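Local coordinates for Alr4995 protein (Nostoc sp., PDB 6LRF) that combines arginine dihydrolase and ornithine cyclodeaminase activities in one chain, breaking arginine down to ornithine and cyclising ornithine to proline, at residues Tyr191-Arg194 against Leu195-Met198; Pro338-Glu341 against Val342-Ile346; Gly522-Ala525 against Ile526-Asp530; Arg555-Leu558 against Lys559-Thr563. All coordinates share one frame; numbering follows the deposited sequence.

Contact 1: Tyr191-Arg194 against Leu195-Met198; sequences YSNR and LIEM
The carboxylate of Glu197 presents one face to the backbone carbonyl of Asn193, whose O sits over the plane, 3.3 Å from CD of Glu197. The other flat group, the guanidinium of Arg194, has Tyr191 CA 3.9 Å above one face, displaced from the centre of the group. Both lie along the alpha-helix 190-199, the helix of a beta-alpha-beta unit between strands 181-183 and 205-207 in the region related to dimethylarginine dimethylhydrolase. Backbone bonds from residue i+4 to i run throughout; that from Ile196 N to Ser192 O is 3.0 Å long with an N-H...O angle of 159°. Glu197 CG stands beside its own backbone N (chi1 -72°), which turns the extended chain back along the helix over Asn193. The same first torsion in Ile196 brings CG1 to 3.3 Å from Ser192 O, while its side chain and that of Leu195 pack on Leu159 of strand 155-160, the buried side. Polar ends look elsewhere for partners: Ser192 OG bonds to Asp189, Asn193 ND2 to the carbonyl of Pro185, and Arg194 NH1 forms a salt bridge with Glu341 of helix 340-352. Met198, present as selenomethionine, bends at its last torsion (chi3 -63°) and folds its terminal methyl back over the preceding turn, with CE 3.7 Å from Arg194 O.

Contact 2: Pro338-Glu341 against Val342-Ile346; sequences PSHE and VMEEI
Glu344 N donates to His340 O over 2.9 Å, a bond fairly straight at 156° that closes an early turn of the alpha-helix 340-352 in the LOR/SDH-like conserved region, just after the N-cap residue Ser339. The side chains of the same two residues stack. CG of Glu344 lies over one face of the imidazole, 4.0 Å from the His340 ring centroid, and the carboxylate plane is tilted 21° from the ring, with CD of Glu344 3.7 Å from NE2 of His340. The ring is held in place by acidic partners outside: Glu284 at ND1 and Asp436 at NE2. At the helix start, Ser339 OG accepts from Val342 N across 3.3 Å; its chi1 of 76°, with OG between the backbone N and carbonyl carbon, turns the oxygen toward that N-H, and Ser339 O receives Met343 N. The helix thus follows strand 329-337 of the mixed sheet through a short capped turn, and Met343 and Ile346 pack back on Ala337 of that strand. Pro338, before the cap, meets Val342 at about a right angle: its CG and CD lie against the two methyls, with CD 3.7 Å from Val342 CG1 and CG 3.9 Å from Val342 CG2.

Contact 3: Gly522-Ala525 against Ile526-Asp530; sequences GGNA and IAVHD
The chain leaves strand 519-523 through two extended glycines, Gly522 and the N-cap Gly523, and turns directly into helix 524-536, where Val528 N bonds to Asn524 O at 3.1 Å. Ile526 packs back against this junction. Its CG2 lies between the backbone N and carbonyl carbon, which directs it back to 3.3 Å from Gly523 O and 4.4 Å from Gly522 CA. One turn further, His529 sets the edge of its ring against the carbonyl of Ala525, with CD2 in close approach 2.9 Å from Ala525 O, while His529 N makes a hydrogen bond to the same oxygen at 2.9 Å and 169°. Asn524 ND2 passes 3.9 Å from Val528 CG2, but the amide is held from outside, OD1 taking bonds from Thr609 OG1 and Leu606 N. This is a strand-to-helix junction of the Rossmann-type module, buried next to helix 554-567. His529 ND1 has its own partner beyond the two segments, Ser539 OG. Ala525 O thus receives the backbone N-H of His529 and also lies beside its ring; the Ser539 bond at ND1 and the close carbonyl at CD2 probably limit the rotation of the imidazole.

Contact 4: Arg555-Leu558 against Lys559-Thr563; sequences RHHL and KVINT
CD1 of Ile561 meets the ring of His557 at CD2, 4.1 Å away, and the isoleucine's CG1 lies 3.5 Å from His557 O. One position earlier along the helix, Val560 CG2 stands 3.3 Å from His556 O. Both branches lie beside their own backbone N, Ile561 CG1 at chi1 -70°, and so lean back over the previous turn. Lys559 CB comes 3.2 Å from Arg555 O, but the rest of its extended chain leads off toward the surface. Behind these contacts are the i+4 to i backbone bonds of an alpha-helix, among which Asn562 N to Leu558 O is almost linear (2.9 Å, 174°). Lys559 O takes two donors from Thr563, its N-H and its hydroxyl OG1 at 2.8 Å, which approach from opposite faces of the carbonyl plane. The helix is 554-567 of the Rossmann-type module, and it lies against helix 524-536: Val560 packs on Ile531, and the His557 ring meets that of His529 with their planes about 55° apart. Glu532 bonds to ND1 of His557, Thr538 to ND1 of His556, and Ala376 N to OD1 of Asn562, tying this last side chain to a segment from another part of the chain. Leu558, on a different side of the helix, rests on Leu424 and Asp405.

How the contacts relate
Contacts 3 and 4 are the buried pair, on helices 524-536 and 554-567 of one Rossmann-type module, and they touch through Val528, His529, His557 and Ile561. Contacts 1 and 2 are only partly buried, and each belongs to a different region of the chain. Contacts 1, 2 and 4 nonetheless converge: Tyr191, Glu341, Glu345 and His556 come together where the three regions meet, while contact 3 stays about 12 Å or more, nearest atoms, from contacts 1 and 2. The chemistry follows the place. At the meeting point charged and aromatic groups dominate, whereas inside the module aliphatic branches and histidine rings pack together. Contacts 2 and 3 begin helices, while 1 and 4 lie within them.

Contact 1: Tyr191-Arg194 against Leu195-Met198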
loop_
_atom_site.group_PDB
_atom_site.type_symbol
_atom_site.label_atom_id
_atom_site.label_comp_id
_atom_site.label_asym_id
_atom_site.label_seq_id
_atom_site.Cartn_x
_atom_site.Cartn_y
_atom_site.Cartn_z
ATOM N N TYR B 191 -15.265 -23.125 -20.545
ATOM C CA TYR B 191 -16.375 -23.883 -21.129
ATOM C C TYR B 191 -15.888 -24.829 -22.243
ATOM O O TYR B 191 -16.289 -25.979 -22.300
ATOM C CB TYR B 191 -17.457 -22.939 -21.682
ATOM C CG TYR B 191 -18.063 -22.004 -20.640
ATOM C CD1 TYR B 191 -18.946 -22.485 -19.666
ATOM C CD2 TYR B 191 -17.758 -20.640 -20.630
ATOM C CE1 TYR B 191 -19.504 -21.638 -18.711
ATOM C CE2 TYR B 191 -18.315 -19.787 -19.679
ATOM C CZ TYR B 191 -19.186 -20.293 -18.722
ATOM O OH TYR B 191 -19.739 -19.453 -17.773
ATOM N N SER B 192 -15.011 -24.337 -23.108
ATOM C CA SER B 192 -14.575 -25.105 -24.271
ATOM C C SER B 192 -13.656 -26.258 -23.880
ATOM O O SER B 192 -13.764 -27.367 -24.430
ATOM C CB SER B 192 -13.885 -24.183 -25.275
ATOM O OG SER B 192 -14.798 -23.175 -25.684
ATOM N N ASN B 193 -12.769 -25.996 -22.921
ATOM C CA ASN B 193 -11.898 -27.032 -22.367
ATOM C C ASN B 193 -12.684 -28.139 -21.676
ATOM O O ASN B 193 -12.362 -29.326 -21.799
ATOM C CB ASN B 193 -10.892 -26.411 -21.400
ATOM C CG ASN B 193 -9.640 -25.911 -22.110
ATOM O OD1 ASN B 193 -8.989 -26.663 -22.840
ATOM N ND2 ASN B 193 -9.308 -24.641 -21.915
ATOM N N ARG B 194 -13.731 -27.757 -20.961
ATOM C CA ARG B 194 -14.591 -28.754 -20.339
ATOM C C ARG B 194 -15.173 -29.660 -21.440
ATOM O O ARG B 194 -15.207 -30.886 -21.293
ATOM C CB ARG B 194 -15.704 -28.072 -19.530
ATOM C CG ARG B 194 -15.864 -28.520 -18.074
ATOM C CD ARG B 194 -16.968 -27.693 -17.349
ATOM N NE ARG B 194 -16.593 -26.283 -17.266
ATOM C CZ ARG B 194 -17.444 -25.257 -17.359
ATOM N NH1 ARG B 194 -18.741 -25.479 -17.543
ATOM N NH2 ARG B 194 -16.994 -24.000 -17.279
ATOM N N LEU B 195 -15.611 -29.057 -22.552
ATOM C CA LEU B 195 -16.253 -29.822 -23.627
ATOM C C LEU B 195 -15.282 -30.806 -24.260
ATOM O O LEU B 195 -15.645 -31.948 -24.539
ATOM C CB LEU B 195 -16.814 -28.894 -24.702
ATOM C CG LEU B 195 -17.512 -29.553 -25.908
ATOM C CD1 LEU B 195 -18.669 -30.467 -25.473
ATOM C CD2 LEU B 195 -18.017 -28.474 -26.868
ATOM N N ILE B 196 -14.056 -30.347 -24.497
ATOM C CA ILE B 196 -13.004 -31.167 -25.083
ATOM C C ILE B 196 -12.723 -32.370 -24.201
ATOM O O ILE B 196 -12.546 -33.507 -24.671
ATOM C CB ILE B 196 -11.707 -30.355 -25.270
ATOM C CG1 ILE B 196 -11.892 -29.311 -26.377
ATOM C CG2 ILE B 196 -10.549 -31.265 -25.591
ATOM C CD1 ILE B 196 -10.738 -28.325 -26.489
ATOM N N GLU B 197 -12.704 -32.114 -22.900
ATOM C CA GLU B 197 -12.336 -33.149 -21.954
ATOM C C GLU B 197 -13.479 -34.160 -21.786
ATOM O O GLU B 197 -13.221 -35.323 -21.492
ATOM C CB GLU B 197 -11.901 -32.510 -20.624
ATOM C CG GLU B 197 -10.526 -31.815 -20.734
ATOM C CD GLU B 197 -10.277 -30.746 -19.664
ATOM O OE1 GLU B 197 -11.030 -30.699 -18.676
ATOM O OE2 GLU B 197 -9.326 -29.945 -19.804
HETATM N N MSE B 198 -14.725 -33.752 -22.029
HETATM C CA MSE B 198 -15.842 -34.712 -22.014
HETATM C C MSE B 198 -15.896 -35.599 -23.270
HETATM O O MSE B 198 -16.368 -36.736 -23.215
HETATM C CB MSE B 198 -17.183 -33.995 -21.855
HETATM C CG MSE B 198 -17.496 -33.560 -20.425
HETATM SE SE MSE B 198 -19.244 -32.693 -20.264
HETATM C CE MSE B 198 -18.945 -31.148 -21.402
#

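Contact 2: Pro338-Glu341 against Val342-Ile346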
loop_
_atom_site.group_PDB
_atom_site.type_symbol
_atom_site.label_atom_id
_atom_site.label_comp_id
_atom_site.label_asym_id
_atom_site.label_seq_id
_atom_site.Cartn_x
_atom_site.Cartn_y
_atom_site.Cartn_z
ATOM N N PRO B 338 -23.500 -20.841 -27.076
ATOM C CA PRO B 338 -23.053 -22.106 -27.672
ATOM C C PRO B 338 -23.720 -23.341 -27.043
ATOM O O PRO B 338 -23.650 -24.445 -27.601
ATOM C CB PRO B 338 -21.545 -22.094 -27.400
ATOM C CG PRO B 338 -21.419 -21.268 -26.107
ATOM C CD PRO B 338 -22.442 -20.194 -26.269
ATOM N N SER B 339 -24.349 -23.160 -25.886
ATOM C CA SER B 339 -24.993 -24.258 -25.166
ATOM C C SER B 339 -26.014 -23.692 -24.199
ATOM O O SER B 339 -26.028 -22.478 -23.939
ATOM C CB SER B 339 -23.974 -25.078 -24.389
ATOM O OG SER B 339 -23.586 -24.359 -23.231
ATOM N N HIS B 340 -26.847 -24.563 -23.641
ATOM C CA HIS B 340 -27.855 -24.131 -22.683
ATOM C C HIS B 340 -27.212 -23.580 -21.422
ATOM O O HIS B 340 -27.666 -22.577 -20.856
ATOM C CB HIS B 340 -28.804 -25.275 -22.312
ATOM C CG HIS B 340 -30.009 -24.820 -21.544
ATOM N ND1 HIS B 340 -30.813 -23.781 -21.971
ATOM C CD2 HIS B 340 -30.544 -25.252 -20.378
ATOM C CE1 HIS B 340 -31.792 -23.596 -21.103
ATOM N NE2 HIS B 340 -31.651 -24.475 -20.126
ATOM N N GLU B 341 -26.150 -24.237 -20.981
ATOM C CA GLU B 341 -25.456 -23.813 -19.779
ATOM C C GLU B 341 -24.979 -22.367 -19.901
ATOM O O GLU B 341 -25.171 -21.559 -18.990
ATOM C CB GLU B 341 -24.290 -24.746 -19.513
ATOM C CG GLU B 341 -23.364 -24.299 -18.409
ATOM C CD GLU B 341 -22.053 -25.060 -18.450
ATOM O OE1 GLU B 341 -21.966 -26.026 -19.249
ATOM O OE2 GLU B 341 -21.119 -24.705 -17.692
ATOM N N VAL B 342 -24.381 -22.023 -21.040
ATOM C CA VAL B 342 -23.849 -20.667 -21.209
ATOM C C VAL B 342 -25.006 -19.667 -21.355
ATOM O O VAL B 342 -24.948 -18.542 -20.833
ATOM C CB VAL B 342 -22.881 -20.565 -22.419
ATOM C CG1 VAL B 342 -22.498 -19.109 -22.691
ATOM C CG2 VAL B 342 -21.631 -21.414 -22.180
HETATM N N MSE B 343 -26.064 -20.082 -22.052
HETATM C CA MSE B 343 -27.277 -19.266 -22.169
HETATM C C MSE B 343 -27.878 -18.917 -20.794
HETATM O O MSE B 343 -28.318 -17.793 -20.563
HETATM C CB MSE B 343 -28.332 -19.982 -23.017
HETATM C CG MSE B 343 -29.621 -19.177 -23.175
HETATM SE SE MSE B 343 -29.330 -17.397 -24.062
HETATM C CE MSE B 343 -29.589 -17.937 -25.958
ATOM N N GLU B 344 -27.902 -19.883 -19.885
ATOM C CA GLU B 344 -28.417 -19.639 -18.539
ATOM C C GLU B 344 -27.561 -18.631 -17.786
ATOM O O GLU B 344 -28.069 -17.782 -17.037
ATOM C CB GLU B 344 -28.471 -20.937 -17.748
ATOM C CG GLU B 344 -29.463 -21.944 -18.277
ATOM C CD GLU B 344 -29.508 -23.188 -17.416
ATOM O OE1 GLU B 344 -28.490 -23.923 -17.360
ATOM O OE2 GLU B 344 -30.556 -23.402 -16.773
ATOM N N GLU B 345 -26.257 -18.732 -17.974
ATOM C CA GLU B 345 -25.352 -17.809 -17.323
ATOM C C GLU B 345 -25.606 -16.370 -17.822
ATOM O O GLU B 345 -25.673 -15.420 -17.029
ATOM C CB GLU B 345 -23.914 -18.237 -17.569
ATOM C CG GLU B 345 -22.895 -17.495 -16.734
ATOM C CD GLU B 345 -22.492 -18.245 -15.467
ATOM O OE1 GLU B 345 -22.354 -19.499 -15.513
ATOM O OE2 GLU B 345 -22.308 -17.568 -14.426
ATOM N N ILE B 346 -25.777 -16.226 -19.134
ATOM C CA ILE B 346 -26.051 -14.931 -19.749
ATOM C C ILE B 346 -27.380 -14.353 -19.292
ATOM O O ILE B 346 -27.455 -13.196 -18.881
ATOM C CB ILE B 346 -26.048 -15.036 -21.295
ATOM C CG1 ILE B 346 -24.634 -15.333 -21.818
ATOM C CG2 ILE B 346 -26.613 -13.773 -21.935
ATOM C CD1 ILE B 346 -24.608 -15.863 -23.250
#

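Contact 3: Gly522-Ala525 against Ile526-Asp530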
loop_
_atom_site.group_PDB
_atom_site.type_symbol
_atom_site.label_atom_id
_atom_site.label_comp_id
_atom_site.label_asym_id
_atom_site.label_seq_id
_atom_site.Cartn_x
_atom_site.Cartn_y
_atom_site.Cartn_z
ATOM N N GLY B 522 -7.385 -24.800 7.002
ATOM C CA GLY B 522 -7.915 -23.647 6.305
ATOM C C GLY B 522 -9.361 -23.382 6.621
ATOM O O GLY B 522 -9.886 -23.846 7.633
ATOM N N GLY B 523 -10.019 -22.629 5.746
ATOM C CA GLY B 523 -11.423 -22.322 5.934
ATOM C C GLY B 523 -12.291 -22.940 4.850
ATOM O O GLY B 523 -11.822 -23.713 3.998
ATOM N N ASN B 524 -13.566 -22.581 4.888
ATOM C CA ASN B 524 -14.544 -23.034 3.909
ATOM C C ASN B 524 -14.111 -22.611 2.506
ATOM O O ASN B 524 -14.140 -23.397 1.562
ATOM C CB ASN B 524 -15.921 -22.449 4.242
ATOM C CG ASN B 524 -17.049 -23.132 3.488
ATOM O OD1 ASN B 524 -17.310 -24.330 3.688
ATOM N ND2 ASN B 524 -17.750 -22.368 2.645
ATOM N N ALA B 525 -13.654 -21.363 2.412
ATOM C CA ALA B 525 -13.451 -20.698 1.138
ATOM C C ALA B 525 -12.340 -21.328 0.284
ATOM O O ALA B 525 -12.524 -21.495 -0.923
ATOM C CB ALA B 525 -13.172 -19.203 1.374
ATOM N N ILE B 526 -11.207 -21.694 0.880
ATOM C CA ILE B 526 -10.134 -22.276 0.074
ATOM C C ILE B 526 -10.570 -23.611 -0.550
ATOM O O ILE B 526 -10.237 -23.904 -1.686
ATOM C CB ILE B 526 -8.832 -22.496 0.867
ATOM C CG1 ILE B 526 -7.819 -23.218 -0.032
ATOM C CG2 ILE B 526 -9.074 -23.332 2.121
ATOM C CD1 ILE B 526 -6.474 -22.603 -0.028
ATOM N N ALA B 527 -11.340 -24.397 0.187
ATOM C CA ALA B 527 -11.848 -25.654 -0.334
ATOM C C ALA B 527 -12.840 -25.422 -1.468
ATOM O O ALA B 527 -12.770 -26.099 -2.486
ATOM C CB ALA B 527 -12.500 -26.473 0.773
ATOM N N VAL B 528 -13.767 -24.476 -1.308
ATOM C CA VAL B 528 -14.719 -24.246 -2.395
ATOM C C VAL B 528 -14.011 -23.716 -3.651
ATOM O O VAL B 528 -14.304 -24.159 -4.751
ATOM C CB VAL B 528 -15.848 -23.259 -2.021
ATOM C CG1 VAL B 528 -16.790 -23.070 -3.210
ATOM C CG2 VAL B 528 -16.643 -23.763 -0.815
ATOM N N HIS B 529 -13.088 -22.770 -3.489
ATOM C CA HIS B 529 -12.382 -22.199 -4.633
ATOM C C HIS B 529 -11.505 -23.226 -5.336
ATOM O O HIS B 529 -11.422 -23.237 -6.560
ATOM C CB HIS B 529 -11.528 -21.001 -4.196
ATOM C CG HIS B 529 -12.324 -19.766 -3.943
ATOM N ND1 HIS B 529 -12.513 -18.797 -4.905
ATOM C CD2 HIS B 529 -13.015 -19.356 -2.854
ATOM C CE1 HIS B 529 -13.265 -17.831 -4.407
ATOM N NE2 HIS B 529 -13.589 -18.151 -3.166
ATOM N N ASP B 530 -10.834 -24.072 -4.560
ATOM C CA ASP B 530 -9.992 -25.115 -5.132
ATOM C C ASP B 530 -10.846 -26.083 -5.941
ATOM O O ASP B 530 -10.502 -26.452 -7.069
ATOM C CB ASP B 530 -9.244 -25.869 -4.041
ATOM C CG ASP B 530 -8.532 -27.117 -4.568
ATOM O OD1 ASP B 530 -7.541 -26.976 -5.333
ATOM O OD2 ASP B 530 -8.940 -28.234 -4.183
#

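Contact 4: Arg555-Leu558 against Lys559-Thr563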
loop_
_atom_site.group_PDB
_atom_site.type_symbol
_atom_site.label_atom_id
_atom_site.label_comp_id
_atom_site.label_asym_id
_atom_site.label_seq_id
_atom_site.Cartn_x
_atom_site.Cartn_y
_atom_site.Cartn_z
ATOM N N ARG B 555 -22.963 -18.434 -9.848
ATOM C CA ARG B 555 -23.580 -19.698 -10.239
ATOM C C ARG B 555 -22.610 -20.886 -10.127
ATOM O O ARG B 555 -22.940 -21.904 -9.513
ATOM C CB ARG B 555 -24.151 -19.590 -11.671
ATOM C CG ARG B 555 -25.462 -18.773 -11.765
ATOM C CD ARG B 555 -25.967 -18.665 -13.206
ATOM N NE ARG B 555 -26.206 -19.976 -13.814
ATOM C CZ ARG B 555 -27.366 -20.623 -13.748
ATOM N NH1 ARG B 555 -28.394 -20.084 -13.102
ATOM N NH2 ARG B 555 -27.511 -21.804 -14.335
ATOM N N HIS B 556 -21.415 -20.761 -10.706
ATOM C CA HIS B 556 -20.421 -21.820 -10.617
ATOM C C HIS B 556 -20.048 -22.104 -9.160
ATOM O O HIS B 556 -19.854 -23.260 -8.768
ATOM C CB HIS B 556 -19.163 -21.460 -11.420
ATOM C CG HIS B 556 -19.306 -21.662 -12.900
ATOM N ND1 HIS B 556 -18.233 -21.621 -13.768
ATOM C CD2 HIS B 556 -20.397 -21.907 -13.667
ATOM C CE1 HIS B 556 -18.656 -21.838 -15.000
ATOM N NE2 HIS B 556 -19.964 -22.021 -14.968
ATOM N N HIS B 557 -19.945 -21.043 -8.366
ATOM C CA HIS B 557 -19.569 -21.155 -6.954
ATOM C C HIS B 557 -20.619 -21.894 -6.111
ATOM O O HIS B 557 -20.308 -22.840 -5.383
ATOM C CB HIS B 557 -19.339 -19.762 -6.387
ATOM C CG HIS B 557 -18.499 -19.744 -5.151
ATOM N ND1 HIS B 557 -17.148 -20.041 -5.158
ATOM C CD2 HIS B 557 -18.818 -19.460 -3.865
ATOM C CE1 HIS B 557 -16.671 -19.934 -3.930
ATOM N NE2 HIS B 557 -17.661 -19.585 -3.128
ATOM N N LEU B 558 -21.864 -21.440 -6.215
ATOM C CA LEU B 558 -22.997 -22.066 -5.541
ATOM C C LEU B 558 -23.240 -23.489 -6.038
ATOM O O LEU B 558 -23.608 -24.362 -5.244
ATOM C CB LEU B 558 -24.264 -21.224 -5.739
ATOM C CG LEU B 558 -24.565 -20.220 -4.628
ATOM C CD1 LEU B 558 -24.991 -20.965 -3.355
ATOM C CD2 LEU B 558 -23.353 -19.336 -4.354
ATOM N N LYS B 559 -23.043 -23.720 -7.341
ATOM C CA LYS B 559 -23.173 -25.074 -7.886
ATOM C C LYS B 559 -22.225 -26.029 -7.206
ATOM O O LYS B 559 -22.589 -27.155 -6.872
ATOM C CB LYS B 559 -22.907 -25.104 -9.396
ATOM C CG LYS B 559 -22.680 -26.509 -9.931
ATOM C CD LYS B 559 -22.781 -26.573 -11.454
ATOM C CE LYS B 559 -22.880 -28.020 -11.931
ATOM N NZ LYS B 559 -23.400 -28.114 -13.330
ATOM N N VAL B 560 -20.987 -25.590 -7.011
ATOM C CA VAL B 560 -20.000 -26.446 -6.386
ATOM C C VAL B 560 -20.403 -26.758 -4.948
ATOM O O VAL B 560 -20.295 -27.898 -4.496
ATOM C CB VAL B 560 -18.592 -25.802 -6.411
ATOM C CG1 VAL B 560 -17.642 -26.523 -5.447
ATOM C CG2 VAL B 560 -18.038 -25.796 -7.839
ATOM N N ILE B 561 -20.875 -25.741 -4.232
ATOM C CA ILE B 561 -21.243 -25.929 -2.834
ATOM C C ILE B 561 -22.408 -26.901 -2.743
ATOM O O ILE B 561 -22.364 -27.868 -1.976
ATOM C CB ILE B 561 -21.593 -24.596 -2.162
ATOM C CG1 ILE B 561 -20.300 -23.767 -2.007
ATOM C CG2 ILE B 561 -22.269 -24.844 -0.805
ATOM C CD1 ILE B 561 -20.519 -22.343 -1.496
ATOM N N ASN B 562 -23.436 -26.661 -3.549
ATOM C CA ASN B 562 -24.584 -27.563 -3.601
ATOM C C ASN B 562 -24.220 -29.009 -3.975
ATOM O O ASN B 562 -24.752 -29.966 -3.419
ATOM C CB ASN B 562 -25.619 -27.036 -4.597
ATOM C CG ASN B 562 -26.957 -27.679 -4.398
ATOM O OD1 ASN B 562 -27.545 -27.551 -3.324
ATOM N ND2 ASN B 562 -27.451 -28.390 -5.420
ATOM N N THR B 563 -23.308 -29.170 -4.921
ATOM C CA THR B 563 -22.906 -30.505 -5.358
ATOM C C THR B 563 -22.184 -31.271 -4.246
ATOM O O THR B 563 -22.444 -32.458 -4.019
ATOM C CB THR B 563 -22.019 -30.407 -6.622
ATOM O OG1 THR B 563 -22.777 -29.796 -7.671
ATOM C CG2 THR B 563 -21.553 -31.773 -7.078
#